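Local atomic coordinates of HAD hydrolase, family IA, variant 3 (Entamoeba histolytica, PDB entry 6W04), a protein that probably acts as a magnesium-dependent hydrolase of the haloacid dehalogenase (HAD) family, although its substrate is not established. Residues F105-V116 with W128-N137. Numbering follows the deposited sequence. Where two conformers were deposited one is given.
Sequences FTIATSSDWGNV and WFDIDKIIFN. With EDO (1,2-ethanediol), chain C.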
loop_
_atom_site.group_PDB
_atom_site.type_symbol
_atom_site.label_atom_id
_atom_site.label_comp_id
_atom_site.label_asym_id
_atom_site.label_seq_id
_atom_site.Cartn_x
_atom_site.Cartn_y
_atom_site.Cartn_z
ATOM N N PHE A 105 -1.638 -5.626 -15.141
ATOM C CA PHE A 105 -1.545 -5.399 -13.713
ATOM C C PHE A 105 -0.752 -4.124 -13.484
ATOM O O PHE A 105 0.100 -3.748 -14.298
ATOM C CB PHE A 105 -0.889 -6.580 -12.974
ATOM C CG PHE A 105 0.500 -6.933 -13.464
ATOM C CD1 PHE A 105 1.626 -6.414 -12.832
ATOM C CD2 PHE A 105 0.681 -7.813 -14.536
ATOM C CE1 PHE A 105 2.920 -6.749 -13.257
ATOM C CE2 PHE A 105 1.976 -8.154 -14.993
ATOM C CZ PHE A 105 3.101 -7.628 -14.350
ATOM N N THR A 106 -1.028 -3.465 -12.368
ATOM C CA THR A 106 -0.255 -2.283 -12.032
ATOM C C THR A 106 -0.257 -2.101 -10.522
ATOM O O THR A 106 -0.936 -2.825 -9.782
ATOM C CB THR A 106 -0.802 -1.032 -12.732
ATOM O OG1 THR A 106 0.153 0.026 -12.578
ATOM C CG2 THR A 106 -2.161 -0.585 -12.121
ATOM N N ILE A 107 0.499 -1.103 -10.087
ATOM C CA ILE A 107 0.619 -0.707 -8.693
ATOM C C ILE A 107 -0.216 0.542 -8.454
ATOM O O ILE A 107 -0.244 1.457 -9.294
ATOM C CB ILE A 107 2.091 -0.451 -8.333
ATOM C CG1 ILE A 107 2.856 -1.771 -8.237
ATOM C CG2 ILE A 107 2.186 0.347 -7.002
ATOM C CD1 ILE A 107 4.413 -1.600 -8.280
ATOM N N ALA A 108 -0.904 0.579 -7.310
ATOM C CA ALA A 108 -1.510 1.791 -6.778
ATOM C C ALA A 108 -0.965 1.982 -5.369
ATOM O O ALA A 108 -0.887 1.021 -4.598
ATOM C CB ALA A 108 -3.033 1.700 -6.766
ATOM N N THR A 109 -0.553 3.194 -5.036
ATOM C CA THR A 109 -0.024 3.423 -3.706
ATOM C C THR A 109 -0.479 4.788 -3.222
ATOM O O THR A 109 -0.682 5.707 -4.018
ATOM C CB THR A 109 1.519 3.309 -3.694
ATOM O OG1 THR A 109 2.035 3.684 -2.411
ATOM C CG2 THR A 109 2.146 4.188 -4.751
ATOM N N SER A 110 -0.643 4.907 -1.903
ATOM C CA SER A 110 -0.868 6.203 -1.275
ATOM C C SER A 110 0.398 7.034 -1.198
ATOM O O SER A 110 0.323 8.209 -0.826
ATOM C CB SER A 110 -1.407 6.045 0.146
ATOM O OG SER A 110 -2.612 5.311 0.192
ATOM N N SER A 111 1.553 6.448 -1.499
ATOM C CA SER A 111 2.815 7.169 -1.376
ATOM C C SER A 111 2.866 8.337 -2.352
ATOM O O SER A 111 2.315 8.267 -3.454
ATOM C CB SER A 111 3.996 6.223 -1.647
ATOM O OG SER A 111 4.129 5.245 -0.611
ATOM N N ASP A 112 3.534 9.418 -1.940
ATOM C CA ASP A 112 3.832 10.527 -2.842
ATOM C C ASP A 112 4.933 10.134 -3.828
ATOM O O ASP A 112 5.554 9.080 -3.719
ATOM C CB ASP A 112 4.245 11.779 -2.058
ATOM C CG ASP A 112 5.581 11.637 -1.298
ATOM O OD1 ASP A 112 6.310 10.612 -1.368
ATOM O OD2 ASP A 112 5.909 12.613 -0.589
ATOM N N TRP A 113 5.195 11.017 -4.798
ATOM C CA TRP A 113 6.199 10.694 -5.816
ATOM C C TRP A 113 7.584 10.468 -5.202
ATOM O O TRP A 113 8.338 9.595 -5.657
ATOM C CB TRP A 113 6.289 11.802 -6.868
ATOM C CG TRP A 113 7.481 11.550 -7.732
ATOM C CD1 TRP A 113 8.694 12.191 -7.689
ATOM C CD2 TRP A 113 7.603 10.521 -8.730
ATOM N NE1 TRP A 113 9.548 11.644 -8.627
ATOM C CE2 TRP A 113 8.898 10.624 -9.282
ATOM C CE3 TRP A 113 6.730 9.542 -9.226
ATOM C CZ2 TRP A 113 9.353 9.756 -10.275
ATOM C CZ3 TRP A 113 7.180 8.682 -10.234
ATOM C CH2 TRP A 113 8.487 8.797 -10.739
ATOM N N GLY A 114 7.958 11.273 -4.201
ATOM C CA GLY A 114 9.251 11.073 -3.549
ATOM C C GLY A 114 9.522 9.618 -3.204
ATOM O O GLY A 114 10.589 9.068 -3.518
ATOM N N ASN A 115 8.555 8.967 -2.556
ATOM C CA ASN A 115 8.739 7.567 -2.162
ATOM C C ASN A 115 8.708 6.649 -3.380
ATOM O O ASN A 115 9.504 5.698 -3.473
ATOM C CB ASN A 115 7.660 7.161 -1.138
ATOM C CG ASN A 115 7.936 7.695 0.245
ATOM O OD1 ASN A 115 8.949 8.358 0.479
ATOM N ND2 ASN A 115 7.024 7.417 1.186
ATOM N N VAL A 116 7.819 6.935 -4.342
ATOM C CA VAL A 116 7.684 6.078 -5.520
ATOM C C VAL A 116 8.985 6.065 -6.313
ATOM O O VAL A 116 9.398 5.030 -6.847
ATOM C CB VAL A 116 6.500 6.545 -6.391
ATOM C CG1 VAL A 116 6.514 5.819 -7.728
ATOM C CG2 VAL A 116 5.152 6.319 -5.677
ATOM N N TRP A 128 8.780 -4.962 -14.749
ATOM C CA TRP A 128 7.453 -5.565 -14.833
ATOM C C TRP A 128 6.325 -4.574 -15.026
ATOM O O TRP A 128 5.234 -4.992 -15.435
ATOM C CB TRP A 128 7.144 -6.388 -13.571
ATOM C CG TRP A 128 8.268 -7.282 -13.179
ATOM C CD1 TRP A 128 8.552 -8.515 -13.684
ATOM C CD2 TRP A 128 9.266 -7.007 -12.200
ATOM N NE1 TRP A 128 9.669 -9.031 -13.072
ATOM C CE2 TRP A 128 10.129 -8.123 -12.158
ATOM C CE3 TRP A 128 9.511 -5.927 -11.346
ATOM C CZ2 TRP A 128 11.222 -8.191 -11.297
ATOM C CZ3 TRP A 128 10.599 -5.992 -10.492
ATOM C CH2 TRP A 128 11.445 -7.118 -10.478
ATOM N N PHE A 129 6.558 -3.284 -14.772
ATOM C CA PHE A 129 5.527 -2.254 -14.766
ATOM C C PHE A 129 5.864 -1.146 -15.749
ATOM O O PHE A 129 7.006 -0.669 -15.791
ATOM C CB PHE A 129 5.388 -1.642 -13.362
ATOM C CG PHE A 129 4.885 -2.613 -12.348
ATOM C CD1 PHE A 129 3.524 -2.791 -12.160
ATOM C CD2 PHE A 129 5.766 -3.378 -11.607
ATOM C CE1 PHE A 129 3.045 -3.690 -11.226
ATOM C CE2 PHE A 129 5.288 -4.299 -10.674
ATOM C CZ PHE A 129 3.927 -4.450 -10.487
ATOM N N ASP A 130 4.862 -0.711 -16.504
ATOM C CA ASP A 130 4.937 0.561 -17.209
ATOM C C ASP A 130 4.886 1.663 -16.159
ATOM O O ASP A 130 3.853 1.829 -15.498
ATOM C CB ASP A 130 3.781 0.673 -18.200
ATOM C CG ASP A 130 3.811 1.960 -19.018
ATOM O OD1 ASP A 130 4.476 2.945 -18.613
ATOM O OD2 ASP A 130 3.142 1.990 -20.076
ATOM N N ILE A 131 5.986 2.419 -16.014
ATOM C CA ILE A 131 6.083 3.405 -14.932
ATOM C C ILE A 131 4.988 4.456 -15.044
ATOM O O ILE A 131 4.581 5.037 -14.038
ATOM C CB ILE A 131 7.480 4.079 -14.881
ATOM C CG1 ILE A 131 7.795 4.840 -16.166
ATOM C CG2 ILE A 131 8.579 3.089 -14.587
ATOM C CD1 ILE A 131 9.145 5.541 -16.124
ATOM N N ASP A 132 4.497 4.724 -16.254
ATOM C CA ASP A 132 3.456 5.731 -16.433
ATOM C C ASP A 132 2.064 5.247 -16.009
ATOM O O ASP A 132 1.171 6.079 -15.839
ATOM C CB ASP A 132 3.440 6.191 -17.897
ATOM C CG ASP A 132 2.359 7.225 -18.189
ATOM O OD1 ASP A 132 2.255 8.229 -17.456
ATOM O OD2 ASP A 132 1.612 7.034 -19.176
ATOM N N LYS A 133 1.869 3.941 -15.809
ATOM C CA LYS A 133 0.603 3.390 -15.319
ATOM C C LYS A 133 0.619 3.070 -13.827
ATOM O O LYS A 133 -0.365 2.526 -13.318
ATOM C CB LYS A 133 0.226 2.127 -16.106
ATOM C CG LYS A 133 0.050 2.371 -17.624
ATOM C CD LYS A 133 -0.356 1.104 -18.358
ATOM C CE LYS A 133 -0.583 1.385 -19.840
ATOM N NZ LYS A 133 -0.846 0.141 -20.624
ATOM N N ILE A 134 1.710 3.362 -13.125
ATOM C CA ILE A 134 1.725 3.242 -11.670
ATOM C C ILE A 134 0.932 4.411 -11.096
ATOM O O ILE A 134 1.192 5.574 -11.423
ATOM C CB ILE A 134 3.164 3.225 -11.132
ATOM C CG1 ILE A 134 3.910 1.951 -11.565
ATOM C CG2 ILE A 134 3.182 3.391 -9.608
ATOM C CD1 ILE A 134 5.380 1.945 -11.202
ATOM N N ILE A 135 -0.069 4.112 -10.276
ATOM C CA ILE A 135 -0.907 5.146 -9.681
ATOM C C ILE A 135 -0.341 5.477 -8.315
ATOM O O ILE A 135 -0.157 4.585 -7.477
ATOM C CB ILE A 135 -2.379 4.706 -9.571
ATOM C CG1 ILE A 135 -2.910 4.245 -10.937
ATOM C CG2 ILE A 135 -3.232 5.855 -9.001
ATOM C CD1 ILE A 135 -2.628 5.212 -12.065
ATOM N N PHE A 136 -0.067 6.757 -8.088
ATOM C CA PHE A 136 0.440 7.218 -6.806
ATOM C C PHE A 136 -0.273 8.509 -6.418
ATOM O O PHE A 136 -1.009 9.101 -7.212
ATOM C CB PHE A 136 1.961 7.419 -6.849
ATOM C CG PHE A 136 2.403 8.471 -7.805
ATOM C CD1 PHE A 136 2.564 9.783 -7.386
ATOM C CD2 PHE A 136 2.671 8.151 -9.140
ATOM C CE1 PHE A 136 2.976 10.766 -8.267
ATOM C CE2 PHE A 136 3.092 9.138 -10.040
ATOM C CZ PHE A 136 3.243 10.447 -9.614
ATOM N N ASN A 137 -0.041 8.954 -5.186
ATOM C CA ASN A 137 -0.655 10.186 -4.705
ATOM C C ASN A 137 -0.006 11.390 -5.373
ATOM O O ASN A 137 1.031 11.892 -4.927
ATOM C CB ASN A 137 -0.550 10.305 -3.190
ATOM C CG ASN A 137 -1.151 11.597 -2.688
ATOM O OD1 ASN A 137 -1.942 12.229 -3.393
ATOM N ND2 ASN A 137 -0.750 12.024 -1.492
HETATM C C1 EDO C . 0.028 2.174 2.528
HETATM O O1 EDO C . -0.195 1.140 1.578
HETATM C C2 EDO C . -0.628 3.350 1.890
HETATM O O2 EDO C . -1.752 2.791 1.216
HETATM O O HOH W 1 2.406 -4.255 -15.643
HETATM O O HOH W 2 2.161 -0.195 -14.613
HETATM O O HOH W 3 3.399 13.122 -5.164
#
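Ile135 straddles Ala108 as a parallel strand partner: its N donates to Ile107 O (2.8 Å) and its O accepts from Thr109 N. Beyond the corner at Ser110, Asn137 N reaches Ser111 O at 3.0 Å. A side-chain bond extends this pairing backward, Thr106 OG1 donating to Lys133 O over 2.7 Å. The hydroxyl stands well above that carbonyl's plane, 60° out of it, and also accepts from a water held by Asp130 O. A second water links Phe105 O to Trp128 O, and a third joins Trp113 N to Asn137 O.

The larger apolar contacts centre on two rings. The Phe129 ring is clamped on both faces: Ile107 CD1 sits over its centre, 3.7 Å from the centroid, while the edge of Phe105 meets the opposite face in an offset edge-to-face pair with planes at 84°. Phe105 reaches it with CG wedged between backbone N and carbonyl carbon. Ile107 and Ile134 lie side by side, pointing the same way, their CG2 atoms 4.1 Å apart. Farther along, Trp113 CE3 lies over one face of Phe136, 3.6 Å from Phe136 CZ, the six-membered ring of Trp113 inclined at 53° to the Phe136 ring, and Val116 CG2 packs on Phe136 CB.

The two segments belong to a beta-alpha-beta unit of the Rossmann-like HAD fold, with helix 113-123 connecting strand 105-112 to the outermost strand 135-137. Asp112 OD1 caps that helix by accepting from Asn115 N, and Ser111 OG is hydrogen-bonded to OD1 of Asn9, a magnesium-site residue. Strand 3-7 flanks 105-112 on its other side, while helix 148-157 covers Ala108 and Ile135.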